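Local coordinates for protein SusD homolog (Bacteroides thetaiotaomicron, PDB 3EHM) that probably binds mucin O-glycans as a SusD-like outer-membrane lipoprotein, serving glycan utilization by this gut symbiont, at residues 288-300 against 321-333. Residues are numbered along the deposited sequence; the frame is centred on the assembly and turned at random.
Sequences LSAYFTEGTYGSG and TSYSAKFASRPKV
Leaving helix 287-291 at Phe292, the chain of 288-300 runs antiparallel to the loop 321-333 and joins it through a single beta bridge, Phe292 with Pro331, where Lys332 N donates a hydrogen bond to Tyr291 O (2.8 Å) and Thr293 N one to Arg330 O. Strand 295-297 pairs with 304-306 in a small peripheral hairpin of the SusD-like fold, and 321-333 flanks it. Further bonds, Thr296 N to Phe327 O and Gly298 N to Ser322 O, continue the join toward the tip. Thr293 OG1 sits between its own backbone N and carbonyl carbon (chi1 66°), from where it accepts a hydrogen bond from Arg330 N, 3.0 Å away, while its CG2 packs on Lys332 CG. The extended Lys332 chain reaches back along the helix end, and NZ donates to Ser289 O at 2.9 Å. Ser329 OG makes a weak bond to Thr293 O and is also bonded to Phe308 N. Gly295 CA lies 3.1 Å from Phe327 O; a side chain here would point at the loop, into the Phe327-Ser329 backbone. The Phe292 ring turns inward to Tyr446 and helix 274-282. At the far end Tyr297 and Tyr323 form a T-shaped stack, planes at 73°; Lys403 adds a cation-pi contact to Tyr297. Tyr323 CD1 points at the centre of the Tyr297 face, and Gly298 CA lies over a face of the Tyr323 ring, 3.8 Å from its centroid.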
loop_
_atom_site.group_PDB
_atom_site.type_symbol
_atom_site.label_atom_id
_atom_site.label_comp_id
_atom_site.label_asym_id
_atom_site.label_seq_id
_atom_site.Cartn_x
_atom_site.Cartn_y
_atom_site.Cartn_z
ATOM N N LEU A 288 12.306 10.716 9.614
ATOM C CA LEU A 288 13.265 10.692 8.515
ATOM C C LEU A 288 14.416 9.753 8.872
ATOM O O LEU A 288 14.787 8.872 8.089
ATOM C CB LEU A 288 13.812 12.099 8.249
ATOM C CG LEU A 288 14.919 12.223 7.197
ATOM C CD1 LEU A 288 14.461 11.618 5.871
ATOM C CD2 LEU A 288 15.278 13.686 7.017
ATOM N N SER A 289 14.968 9.945 10.065
ATOM C CA SER A 289 16.083 9.134 10.550
ATOM C C SER A 289 15.672 7.701 10.869
ATOM O O SER A 289 16.489 6.783 10.807
ATOM C CB SER A 289 16.687 9.773 11.801
ATOM O OG SER A 289 17.801 9.025 12.250
ATOM N N ALA A 290 14.405 7.510 11.214
ATOM C CA ALA A 290 13.912 6.178 11.537
ATOM C C ALA A 290 13.704 5.351 10.273
ATOM O O ALA A 290 13.899 4.137 10.281
ATOM C CB ALA A 290 12.606 6.276 12.308
ATOM N N TYR A 291 13.314 6.011 9.188
ATOM C CA TYR A 291 13.054 5.315 7.927
ATOM C C TYR A 291 14.260 5.143 7.012
ATOM O O TYR A 291 14.398 4.113 6.353
ATOM C CB TYR A 291 11.981 6.041 7.100
ATOM C CG TYR A 291 10.582 6.124 7.687
ATOM C CD1 TYR A 291 10.183 5.304 8.739
ATOM C CD2 TYR A 291 9.641 7.000 7.143
ATOM C CE1 TYR A 291 8.874 5.355 9.236
ATOM C CE2 TYR A 291 8.333 7.056 7.629
ATOM C CZ TYR A 291 7.959 6.232 8.673
ATOM O OH TYR A 291 6.667 6.280 9.151
ATOM N N PHE A 292 15.128 6.147 6.957
ATOM C CA PHE A 292 16.255 6.076 6.039
ATOM C C PHE A 292 17.637 6.379 6.594
ATOM O O PHE A 292 17.790 7.033 7.625
ATOM C CB PHE A 292 16.003 7.011 4.853
ATOM C CG PHE A 292 14.647 6.853 4.225
ATOM C CD1 PHE A 292 13.587 7.667 4.614
ATOM C CD2 PHE A 292 14.430 5.895 3.237
ATOM C CE1 PHE A 292 12.332 7.533 4.027
ATOM C CE2 PHE A 292 13.178 5.753 2.646
ATOM C CZ PHE A 292 12.127 6.574 3.042
ATOM N N THR A 293 18.644 5.901 5.869
ATOM C CA THR A 293 20.041 6.113 6.222
ATOM C C THR A 293 20.510 7.391 5.531
ATOM O O THR A 293 19.850 7.889 4.617
ATOM C CB THR A 293 20.921 4.970 5.693
ATOM O OG1 THR A 293 20.912 4.994 4.257
ATOM C CG2 THR A 293 20.397 3.624 6.175
ATOM N N GLU A 294 21.637 7.935 5.973
ATOM C CA GLU A 294 22.174 9.113 5.316
ATOM C C GLU A 294 22.997 8.549 4.172
ATOM O O GLU A 294 23.636 7.509 4.321
ATOM C CB GLU A 294 23.085 9.914 6.247
ATOM C CG GLU A 294 22.370 10.583 7.405
ATOM C CD GLU A 294 23.289 11.496 8.191
ATOM O OE1 GLU A 294 23.570 12.620 7.715
ATOM O OE2 GLU A 294 23.742 11.085 9.280
ATOM N N GLY A 295 22.966 9.212 3.025
ATOM C CA GLY A 295 23.740 8.733 1.899
ATOM C C GLY A 295 25.060 9.476 1.854
ATOM O O GLY A 295 25.339 10.307 2.719
ATOM N N THR A 296 25.880 9.167 0.858
ATOM C CA THR A 296 27.166 9.832 0.688
ATOM C C THR A 296 27.321 10.179 -0.781
ATOM O O THR A 296 26.847 9.454 -1.660
ATOM C CB THR A 296 28.347 8.943 1.132
ATOM O OG1 THR A 296 28.312 7.703 0.418
ATOM C CG2 THR A 296 28.277 8.669 2.628
ATOM N N TYR A 297 27.975 11.305 -1.037
ATOM C CA TYR A 297 28.190 11.792 -2.392
ATOM C C TYR A 297 29.669 12.146 -2.507
ATOM O O TYR A 297 30.146 13.066 -1.843
ATOM C CB TYR A 297 27.321 13.029 -2.614
ATOM C CG TYR A 297 27.395 13.628 -3.993
ATOM C CD1 TYR A 297 26.869 12.960 -5.097
ATOM C CD2 TYR A 297 27.960 14.885 -4.191
ATOM C CE1 TYR A 297 26.895 13.530 -6.362
ATOM C CE2 TYR A 297 27.995 15.467 -5.452
ATOM C CZ TYR A 297 27.460 14.787 -6.532
ATOM O OH TYR A 297 27.490 15.360 -7.777
ATOM N N GLY A 298 30.387 11.412 -3.350
ATOM C CA GLY A 298 31.812 11.642 -3.502
ATOM C C GLY A 298 32.519 10.735 -2.512
ATOM O O GLY A 298 31.864 9.963 -1.810
ATOM N N SER A 299 33.842 10.816 -2.431
ATOM C CA SER A 299 34.572 9.958 -1.501
ATOM C C SER A 299 35.720 10.666 -0.794
ATOM O O SER A 299 36.177 11.722 -1.233
ATOM C CB SER A 299 35.102 8.725 -2.238
ATOM O OG SER A 299 35.913 9.103 -3.335
ATOM N N GLY A 300 36.177 10.073 0.307
ATOM C CA GLY A 300 37.273 10.649 1.066
ATOM C C GLY A 300 36.930 11.995 1.667
ATOM O O GLY A 300 35.871 12.162 2.275
ATOM N N THR A 321 29.068 4.562 -8.941
ATOM C CA THR A 321 30.211 5.373 -8.524
ATOM C C THR A 321 29.897 6.051 -7.196
ATOM O O THR A 321 28.757 6.028 -6.735
ATOM C CB THR A 321 30.535 6.462 -9.545
ATOM O OG1 THR A 321 29.575 7.518 -9.434
ATOM C CG2 THR A 321 30.492 5.894 -10.955
ATOM N N SER A 322 30.906 6.663 -6.587
ATOM C CA SER A 322 30.720 7.342 -5.310
ATOM C C SER A 322 29.785 8.547 -5.438
ATOM O O SER A 322 29.313 9.079 -4.437
ATOM C CB SER A 322 32.067 7.808 -4.757
ATOM O OG SER A 322 32.602 8.845 -5.558
ATOM N N TYR A 323 29.532 8.977 -6.670
ATOM C CA TYR A 323 28.648 10.115 -6.925
ATOM C C TYR A 323 27.283 9.637 -7.425
ATOM O O TYR A 323 26.447 10.447 -7.815
ATOM C CB TYR A 323 29.253 11.033 -7.994
ATOM C CG TYR A 323 30.469 11.823 -7.562
ATOM C CD1 TYR A 323 30.356 12.876 -6.656
ATOM C CD2 TYR A 323 31.730 11.532 -8.081
ATOM C CE1 TYR A 323 31.472 13.626 -6.278
ATOM C CE2 TYR A 323 32.854 12.274 -7.707
ATOM C CZ TYR A 323 32.715 13.317 -6.807
ATOM O OH TYR A 323 33.819 14.053 -6.439
ATOM N N SER A 324 27.058 8.326 -7.405
ATOM C CA SER A 324 25.811 7.758 -7.917
ATOM C C SER A 324 24.726 7.482 -6.887
ATOM O O SER A 324 24.952 7.566 -5.682
ATOM C CB SER A 324 26.107 6.454 -8.649
ATOM O OG SER A 324 26.385 5.431 -7.711
ATOM N N ALA A 325 23.547 7.116 -7.384
ATOM C CA ALA A 325 22.416 6.811 -6.521
ATOM C C ALA A 325 22.688 5.549 -5.710
ATOM O O ALA A 325 21.938 5.227 -4.791
ATOM C CB ALA A 325 21.143 6.649 -7.353
ATOM N N LYS A 326 23.754 4.828 -6.045
ATOM C CA LYS A 326 24.078 3.629 -5.286
ATOM C C LYS A 326 24.298 4.049 -3.842
ATOM O O LYS A 326 24.010 3.295 -2.914
ATOM C CB LYS A 326 25.341 2.940 -5.820
ATOM C CG LYS A 326 25.812 1.790 -4.926
ATOM C CD LYS A 326 26.960 0.988 -5.524
ATOM C CE LYS A 326 27.425 -0.096 -4.550
ATOM N NZ LYS A 326 28.485 -0.970 -5.131
ATOM N N PHE A 327 24.795 5.267 -3.655
ATOM C CA PHE A 327 25.052 5.771 -2.317
ATOM C C PHE A 327 24.087 6.841 -1.828
ATOM O O PHE A 327 24.408 7.617 -0.926
ATOM C CB PHE A 327 26.496 6.257 -2.228
ATOM C CG PHE A 327 27.489 5.192 -2.574
ATOM C CD1 PHE A 327 27.991 5.083 -3.864
ATOM C CD2 PHE A 327 27.861 4.243 -1.624
ATOM C CE1 PHE A 327 28.848 4.038 -4.209
ATOM C CE2 PHE A 327 28.715 3.198 -1.960
ATOM C CZ PHE A 327 29.208 3.096 -3.257
ATOM N N ALA A 328 22.903 6.882 -2.429
ATOM C CA ALA A 328 21.878 7.823 -2.004
ATOM C C ALA A 328 21.320 7.213 -0.723
ATOM O O ALA A 328 21.664 6.079 -0.380
ATOM C CB ALA A 328 20.781 7.925 -3.059
ATOM N N SER A 329 20.476 7.950 -0.010
ATOM C CA SER A 329 19.890 7.422 1.219
ATOM C C SER A 329 19.168 6.112 0.904
ATOM O O SER A 329 18.553 5.973 -0.155
ATOM C CB SER A 329 18.906 8.433 1.816
ATOM O OG SER A 329 19.591 9.577 2.294
ATOM N N ARG A 330 19.251 5.156 1.823
ATOM C CA ARG A 330 18.618 3.855 1.639
ATOM C C ARG A 330 17.605 3.578 2.733
ATOM O O ARG A 330 17.728 4.086 3.841
ATOM C CB ARG A 330 19.653 2.730 1.710
ATOM C CG ARG A 330 20.878 2.922 0.858
ATOM C CD ARG A 330 21.791 1.711 0.987
ATOM N NE ARG A 330 23.035 1.899 0.249
ATOM C CZ ARG A 330 23.904 0.930 -0.013
ATOM N NH1 ARG A 330 23.661 -0.305 0.404
ATOM N NH2 ARG A 330 25.013 1.199 -0.689
ATOM N N PRO A 331 16.589 2.759 2.432
ATOM C CA PRO A 331 15.597 2.447 3.461
ATOM C C PRO A 331 16.329 1.643 4.535
ATOM O O PRO A 331 17.165 0.795 4.209
ATOM C CB PRO A 331 14.583 1.581 2.712
ATOM C CG PRO A 331 14.677 2.082 1.306
ATOM C CD PRO A 331 16.166 2.241 1.120
ATOM N N LYS A 332 16.054 1.924 5.804
ATOM C CA LYS A 332 16.681 1.167 6.877
ATOM C C LYS A 332 15.904 -0.133 7.008
ATOM O O LYS A 332 14.675 -0.122 7.123
ATOM C CB LYS A 332 16.623 1.930 8.201
ATOM C CG LYS A 332 17.676 3.007 8.339
ATOM C CD LYS A 332 17.710 3.566 9.759
ATOM C CE LYS A 332 18.860 4.550 9.926
ATOM N NZ LYS A 332 18.851 5.188 11.268
ATOM N N VAL A 333 16.615 -1.251 6.968
ATOM C CA VAL A 333 15.970 -2.547 7.076
ATOM C C VAL A 333 17.013 -3.646 7.250
ATOM O O VAL A 333 18.149 -3.514 6.796
ATOM C CB VAL A 333 15.120 -2.852 5.806
ATOM C CG1 VAL A 333 16.011 -2.855 4.560
ATOM C CG2 VAL A 333 14.419 -4.194 5.949
HETATM O O HOH W 1 19.618 8.055 9.426
HETATM O O HOH W 2 12.865 1.734 5.869
HETATM O O HOH W 3 29.792 8.118 -1.890
HETATM O O HOH W 4 25.575 9.688 -4.082
#